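Local coordinates for protein transcription elongation factor SPT6 (Candida glabrata, PDB 3PJP) that probably acts as a histone H3-H4 chaperone during transcription elongation and, through this tandem SH2 domain, binds the phosphorylated C-terminal repeats of RNA polymerase II, at residues K115-E123 with I150-I161. Sequence-based numbering, arbitrary orientation.
Sequences KKEVVKFIE and IFKLNAESKLYI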
ATOM      1  N   LYS A 115      10.928  11.679  -2.995  1.00 17.36           N
ATOM      2  CA  LYS A 115      10.163  12.461  -3.958  1.00 19.05           C
ATOM      3  C   LYS A 115      11.066  13.461  -4.662  1.00 24.83           C
ATOM      4  O   LYS A 115      11.057  13.569  -5.889  1.00 19.14           O
ATOM      5  CB  LYS A 115       8.999  13.194  -3.281  1.00 21.66           C
ATOM      6  CG  LYS A 115       8.153  13.991  -4.273  1.00 25.18           C
ATOM      7  CD  LYS A 115       6.754  14.286  -3.738  1.00 31.94           C
ATOM      8  CE  LYS A 115       6.792  15.140  -2.493  1.00 40.70           C
ATOM      9  NZ  LYS A 115       5.420  15.503  -2.046  1.00 44.33           N
ATOM     10  N   LYS A 116      11.856  14.192  -3.881  1.00 21.61           N
ATOM     11  CA  LYS A 116      12.738  15.202  -4.449  1.00 24.61           C
ATOM     12  C   LYS A 116      13.734  14.600  -5.431  1.00 21.09           C
ATOM     13  O   LYS A 116      14.016  15.182  -6.474  1.00 23.55           O
ATOM     14  CB  LYS A 116      13.490  15.953  -3.345  1.00 29.63           C
ATOM     15  CG  LYS A 116      12.649  16.966  -2.589  1.00 24.76           C
ATOM     16  CD  LYS A 116      13.504  17.739  -1.587  1.00 30.88           C
ATOM     17  CE  LYS A 116      12.664  18.745  -0.805  1.00 34.67           C
ATOM     18  NZ  LYS A 116      13.445  19.432   0.268  1.00 33.25           N
ATOM     19  N   GLU A 117      14.274  13.436  -5.087  1.00 23.17           N
ATOM     20  CA  GLU A 117      15.240  12.771  -5.951  1.00 19.48           C
ATOM     21  C   GLU A 117      14.605  12.362  -7.281  1.00 21.73           C
ATOM     22  O   GLU A 117      15.203  12.531  -8.345  1.00 21.58           O
ATOM     23  CB  GLU A 117      15.864  11.566  -5.233  1.00 22.67           C
ATOM     24  CG  GLU A 117      16.796  11.991  -4.098  1.00 29.70           C
ATOM     25  CD  GLU A 117      17.436  10.835  -3.358  1.00 34.76           C
ATOM     26  OE1 GLU A 117      16.812   9.763  -3.268  1.00 33.81           O
ATOM     27  OE2 GLU A 117      18.571  11.003  -2.851  1.00 35.40           O
ATOM     28  N   VAL A 118      13.380  11.852  -7.225  1.00 20.62           N
ATOM     29  CA  VAL A 118      12.734  11.385  -8.443  1.00 18.72           C
ATOM     30  C   VAL A 118      12.277  12.563  -9.302  1.00 19.10           C
ATOM     31  O   VAL A 118      12.375  12.516 -10.531  1.00 22.02           O
ATOM     32  CB  VAL A 118      11.569  10.399  -8.140  1.00 15.45           C
ATOM     33  CG1 VAL A 118      10.795  10.066  -9.431  1.00 22.00           C
ATOM     34  CG2 VAL A 118      12.106   9.145  -7.490  1.00 22.52           C
ATOM     35  N   VAL A 119      11.821  13.638  -8.661  1.00 19.86           N
ATOM     36  CA  VAL A 119      11.492  14.860  -9.388  1.00 19.81           C
ATOM     37  C   VAL A 119      12.713  15.390 -10.130  1.00 25.07           C
ATOM     38  O   VAL A 119      12.611  15.767 -11.291  1.00 22.66           O
ATOM     39  CB  VAL A 119      10.940  15.956  -8.460  1.00 19.70           C
ATOM     40  CG1 VAL A 119      10.982  17.317  -9.155  1.00 22.77           C
ATOM     41  CG2 VAL A 119       9.522  15.612  -8.019  1.00 18.35           C
ATOM     42  N   LYS A 120      13.865  15.408  -9.462  1.00 22.25           N
ATOM     43  CA  LYS A 120      15.094  15.853 -10.109  1.00 27.53           C
ATOM     44  C   LYS A 120      15.499  14.924 -11.251  1.00 28.66           C
ATOM     45  O   LYS A 120      15.965  15.385 -12.292  1.00 32.51           O
ATOM     46  CB  LYS A 120      16.237  15.998  -9.097  1.00 32.94           C
ATOM     47  CG  LYS A 120      17.522  16.553  -9.697  1.00 41.53           C
ATOM     48  CD  LYS A 120      18.579  16.797  -8.630  1.00 51.92           C
ATOM     49  CE  LYS A 120      19.855  17.367  -9.238  1.00 60.27           C
ATOM     50  NZ  LYS A 120      20.921  17.561  -8.214  1.00 67.31           N
ATOM     51  N   PHE A 121      15.330  13.619 -11.064  1.00 27.64           N
ATOM     52  CA  PHE A 121      15.677  12.685 -12.128  1.00 26.72           C
ATOM     53  C   PHE A 121      14.838  12.961 -13.372  1.00 31.39           C
ATOM     54  O   PHE A 121      15.334  12.910 -14.499  1.00 32.99           O
ATOM     55  CB  PHE A 121      15.510  11.235 -11.690  1.00 30.14           C
ATOM     56  CG  PHE A 121      16.032  10.253 -12.692  1.00 37.47           C
ATOM     57  CD1 PHE A 121      17.319   9.752 -12.584  1.00 44.99           C
ATOM     58  CD2 PHE A 121      15.248   9.846 -13.759  1.00 39.25           C
ATOM     59  CE1 PHE A 121      17.806   8.855 -13.515  1.00 50.32           C
ATOM     60  CE2 PHE A 121      15.731   8.950 -14.694  1.00 40.30           C
ATOM     61  CZ  PHE A 121      17.008   8.452 -14.572  1.00 48.13           C
ATOM     62  N   ILE A 122      13.566  13.269 -13.158  1.00 27.13           N
ATOM     63  CA  ILE A 122      12.650  13.548 -14.257  1.00 21.56           C
ATOM     64  C   ILE A 122      12.920  14.898 -14.926  1.00 27.86           C
ATOM     65  O   ILE A 122      12.901  14.992 -16.152  1.00 28.76           O
ATOM     66  CB  ILE A 122      11.188  13.442 -13.794  1.00 19.04           C
ATOM     67  CG1 ILE A 122      10.845  11.976 -13.536  1.00 22.93           C
ATOM     68  CG2 ILE A 122      10.244  14.042 -14.836  1.00 18.43           C
ATOM     69  CD1 ILE A 122       9.519  11.769 -12.864  1.00 21.95           C
ATOM     70  N   GLU A 123      13.173  15.937 -14.131  1.00 27.50           N
ATOM     71  CA  GLU A 123      13.566  17.233 -14.683  1.00 30.40           C
ATOM     72  C   GLU A 123      14.803  17.080 -15.570  1.00 35.34           C
ATOM     73  O   GLU A 123      14.806  17.498 -16.728  1.00 35.34           O
ATOM     74  CB  GLU A 123      13.854  18.239 -13.566  1.00 32.42           C
ATOM     75  CG  GLU A 123      12.629  18.700 -12.783  1.00 36.57           C
ATOM     76  CD  GLU A 123      13.001  19.587 -11.605  1.00 44.15           C
ATOM     77  OE1 GLU A 123      12.091  20.078 -10.903  1.00 41.94           O
ATOM     78  OE2 GLU A 123      14.214  19.792 -11.381  1.00 52.56           O
ATOM     79  N   ILE A 150       5.053  10.098 -10.629  1.00 12.94           N
ATOM     80  CA  ILE A 150       5.612  11.399 -11.004  1.00 12.08           C
ATOM     81  C   ILE A 150       5.916  11.349 -12.497  1.00 15.22           C
ATOM     82  O   ILE A 150       6.545  10.401 -12.976  1.00 16.85           O
ATOM     83  CB  ILE A 150       6.891  11.698 -10.215  1.00 14.11           C
ATOM     84  CG1 ILE A 150       6.667  11.418  -8.721  1.00 20.37           C
ATOM     85  CG2 ILE A 150       7.356  13.143 -10.452  1.00 14.99           C
ATOM     86  CD1 ILE A 150       7.875  11.667  -7.850  1.00 23.42           C
ATOM     87  N   PHE A 151       5.447  12.354 -13.231  1.00 13.85           N
ATOM     88  CA  PHE A 151       5.481  12.313 -14.696  1.00 16.18           C
ATOM     89  C   PHE A 151       5.572  13.692 -15.341  1.00 17.31           C
ATOM     90  O   PHE A 151       5.225  14.706 -14.740  1.00 16.94           O
ATOM     91  CB  PHE A 151       4.266  11.544 -15.258  1.00 17.87           C
ATOM     92  CG  PHE A 151       2.930  12.162 -14.925  1.00 16.68           C
ATOM     93  CD1 PHE A 151       2.281  12.966 -15.840  1.00 20.39           C
ATOM     94  CD2 PHE A 151       2.315  11.921 -13.709  1.00 21.38           C
ATOM     95  CE1 PHE A 151       1.046  13.530 -15.549  1.00 18.24           C
ATOM     96  CE2 PHE A 151       1.067  12.481 -13.414  1.00 18.96           C
ATOM     97  CZ  PHE A 151       0.437  13.289 -14.348  1.00 18.05           C
ATOM     98  N   LYS A 152       6.035  13.701 -16.583  1.00 18.23           N
ATOM     99  CA  LYS A 152       6.166  14.923 -17.357  1.00 20.14           C
ATOM    100  C   LYS A 152       6.045  14.537 -18.824  1.00 22.04           C
ATOM    101  O   LYS A 152       6.752  13.641 -19.300  1.00 23.20           O
ATOM    102  CB  LYS A 152       7.525  15.560 -17.064  1.00 17.99           C
ATOM    103  CG  LYS A 152       7.734  16.946 -17.625  1.00 23.73           C
ATOM    104  CD  LYS A 152       9.111  17.468 -17.210  1.00 22.92           C
ATOM    105  CE  LYS A 152       9.401  18.851 -17.785  1.00 28.01           C
ATOM    106  NZ  LYS A 152       8.711  19.890 -16.990  1.00 29.51           N
ATOM    107  N   LEU A 153       5.130  15.197 -19.529  1.00 18.90           N
ATOM    108  CA  LEU A 153       4.786  14.856 -20.906  1.00 25.97           C
ATOM    109  C   LEU A 153       5.869  15.252 -21.914  1.00 24.64           C
ATOM    110  O   LEU A 153       6.166  14.508 -22.850  1.00 25.63           O
ATOM    111  CB  LEU A 153       3.467  15.536 -21.284  1.00 25.66           C
ATOM    112  CG  LEU A 153       2.989  15.301 -22.716  1.00 31.76           C
ATOM    113  CD1 LEU A 153       2.417  13.896 -22.881  1.00 33.92           C
ATOM    114  CD2 LEU A 153       1.966  16.353 -23.121  1.00 34.13           C
ATOM    115  N   ASN A 154       6.438  16.435 -21.719  1.00 22.34           N
ATOM    116  CA  ASN A 154       7.510  16.945 -22.566  1.00 27.71           C
ATOM    117  C   ASN A 154       8.058  18.218 -21.947  1.00 24.81           C
ATOM    118  O   ASN A 154       7.575  18.666 -20.907  1.00 24.28           O
ATOM    119  CB  ASN A 154       6.996  17.219 -23.981  1.00 31.09           C
ATOM    120  CG  ASN A 154       5.804  18.154 -23.991  1.00 28.92           C
ATOM    121  OD1 ASN A 154       5.800  19.182 -23.311  1.00 24.56           O
ATOM    122  ND2 ASN A 154       4.771  17.787 -24.739  1.00 31.83           N
ATOM    123  N   ALA A 155       9.057  18.812 -22.592  1.00 26.82           N
ATOM    124  CA  ALA A 155       9.731  19.976 -22.030  1.00 27.66           C
ATOM    125  C   ALA A 155       8.808  21.189 -21.855  1.00 31.49           C
ATOM    126  O   ALA A 155       9.055  22.048 -21.012  1.00 28.66           O
ATOM    127  CB  ALA A 155      10.936  20.347 -22.886  1.00 31.25           C
ATOM    128  N   GLU A 156       7.744  21.256 -22.650  1.00 35.24           N
ATOM    129  CA  GLU A 156       6.842  22.402 -22.608  1.00 34.68           C
ATOM    130  C   GLU A 156       5.701  22.221 -21.611  1.00 34.65           C
ATOM    131  O   GLU A 156       4.857  23.102 -21.457  1.00 34.33           O
ATOM    132  CB  GLU A 156       6.275  22.695 -24.000  1.00 39.91           C
ATOM    133  CG  GLU A 156       7.328  23.059 -25.033  1.00 45.23           C
ATOM    134  CD  GLU A 156       8.134  21.860 -25.495  1.00 49.59           C
ATOM    135  OE1 GLU A 156       7.529  20.793 -25.741  1.00 47.65           O
ATOM    136  OE2 GLU A 156       9.373  21.983 -25.607  1.00 51.39           O
ATOM    137  N   SER A 157       5.678  21.078 -20.937  1.00 24.93           N
ATOM    138  CA  SER A 157       4.606  20.772 -19.998  1.00 29.77           C
ATOM    139  C   SER A 157       5.118  20.658 -18.568  1.00 27.15           C
ATOM    140  O   SER A 157       6.308  20.451 -18.332  1.00 23.59           O
ATOM    141  CB  SER A 157       3.904  19.472 -20.394  1.00 27.96           C
ATOM    142  OG  SER A 157       3.327  19.577 -21.685  1.00 28.81           O
ATOM    143  N   LYS A 158       4.205  20.790 -17.615  1.00 25.30           N
ATOM    144  CA  LYS A 158       4.552  20.710 -16.207  1.00 23.65           C
ATOM    145  C   LYS A 158       4.854  19.278 -15.763  1.00 19.62           C
ATOM    146  O   LYS A 158       4.363  18.317 -16.354  1.00 23.27           O
ATOM    147  CB  LYS A 158       3.420  21.289 -15.351  1.00 24.15           C
ATOM    148  CG  LYS A 158       3.347  22.809 -15.358  1.00 30.11           C
ATOM    149  CD  LYS A 158       2.335  23.321 -14.343  1.00 37.18           C
ATOM    150  CE  LYS A 158       2.378  24.844 -14.262  1.00 40.88           C
ATOM    151  NZ  LYS A 158       1.377  25.396 -13.306  1.00 38.53           N
ATOM    152  N   LEU A 159       5.678  19.159 -14.729  1.00 19.35           N
ATOM    153  CA  LEU A 159       5.804  17.910 -13.977  1.00 21.10           C
ATOM    154  C   LEU A 159       4.630  17.814 -13.009  1.00 18.34           C
ATOM    155  O   LEU A 159       4.268  18.797 -12.360  1.00 20.22           O
ATOM    156  CB  LEU A 159       7.131  17.871 -13.220  1.00 20.89           C
ATOM    157  CG  LEU A 159       7.391  16.672 -12.298  1.00 22.52           C
ATOM    158  CD1 LEU A 159       8.875  16.345 -12.241  1.00 22.37           C
ATOM    159  CD2 LEU A 159       6.833  16.910 -10.897  1.00 17.04           C
ATOM    160  N   TYR A 160       4.029  16.631 -12.920  1.00 16.93           N
ATOM    161  CA  TYR A 160       2.909  16.407 -12.020  1.00 17.14           C
ATOM    162  C   TYR A 160       3.187  15.237 -11.098  1.00 15.15           C
ATOM    163  O   TYR A 160       3.978  14.353 -11.418  1.00 14.89           O
ATOM    164  CB  TYR A 160       1.633  16.110 -12.793  1.00 17.20           C
ATOM    165  CG  TYR A 160       1.143  17.267 -13.640  1.00 16.22           C
ATOM    166  CD1 TYR A 160       0.392  18.292 -13.078  1.00 18.38           C
ATOM    167  CD2 TYR A 160       1.417  17.317 -15.000  1.00 21.01           C
ATOM    168  CE1 TYR A 160      -0.069  19.350 -13.855  1.00 19.88           C
ATOM    169  CE2 TYR A 160       0.956  18.364 -15.790  1.00 19.29           C
ATOM    170  CZ  TYR A 160       0.217  19.377 -15.205  1.00 22.02           C
ATOM    171  OH  TYR A 160      -0.237  20.420 -15.980  1.00 23.69           O
ATOM    172  N   ILE A 161       2.517  15.243  -9.957  1.00 15.18           N
ATOM    173  CA  ILE A 161       2.623  14.155  -9.009  1.00 14.23           C
ATOM    174  C   ILE A 161       1.235  13.659  -8.705  1.00 11.10           C
ATOM    175  O   ILE A 161       0.406  14.386  -8.150  1.00 13.74           O
ATOM    176  CB  ILE A 161       3.338  14.586  -7.698  1.00 15.99           C
ATOM    177  CG1 ILE A 161       4.769  15.037  -8.005  1.00 18.88           C
ATOM    178  CG2 ILE A 161       3.332  13.441  -6.682  1.00 18.59           C
ATOM    179  CD1 ILE A 161       5.571  15.431  -6.790  1.00 23.27           C
TER
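K152, whose CB meets I122 CG2 of helix 115-123 at 3.8 Å, sends its NZ to S157 O (2.8 Å) across the turn between strands 150-152 and 159-161. The C=O...NZ angle of 162° makes this bond nearly collinear with the carbonyl. The contact belongs to the second SH2 fold of the tandem, where helix 115-128 packs on antiparallel strands of its central mixed sheet, the axis of segment 115-123 running 18° from that of strand 150-152. Within the type I beta turn N154-S157, N154 OD1 accepts a hydrogen bond from S157 OG (3.0 Å), which lies above the carbonyl plane, and a weak one from E156 N. Between helix and strands the side-chain contacts are apolar. I122 places CG1 anti to its carbonyl carbon (chi1 -71°), directing CD1 onto I150 CG2 (3.5 Å), while CG2 meets L159 CD1 at 3.7 Å, the two side chains crossing at about a right angle. V119 divides its branches likewise: CG1 abuts L159 CD1, whereas CG2 approaches I150 CG2 and I161 CD1. One turn before I122, V118 CG1 touches I150 CD1 at 3.7 Å. V134 and Y136 of adjoining strand 134-139 also touch I122. At the helix start, K115 CD packs unusually tightly, 3.5 Å from I161 CD1.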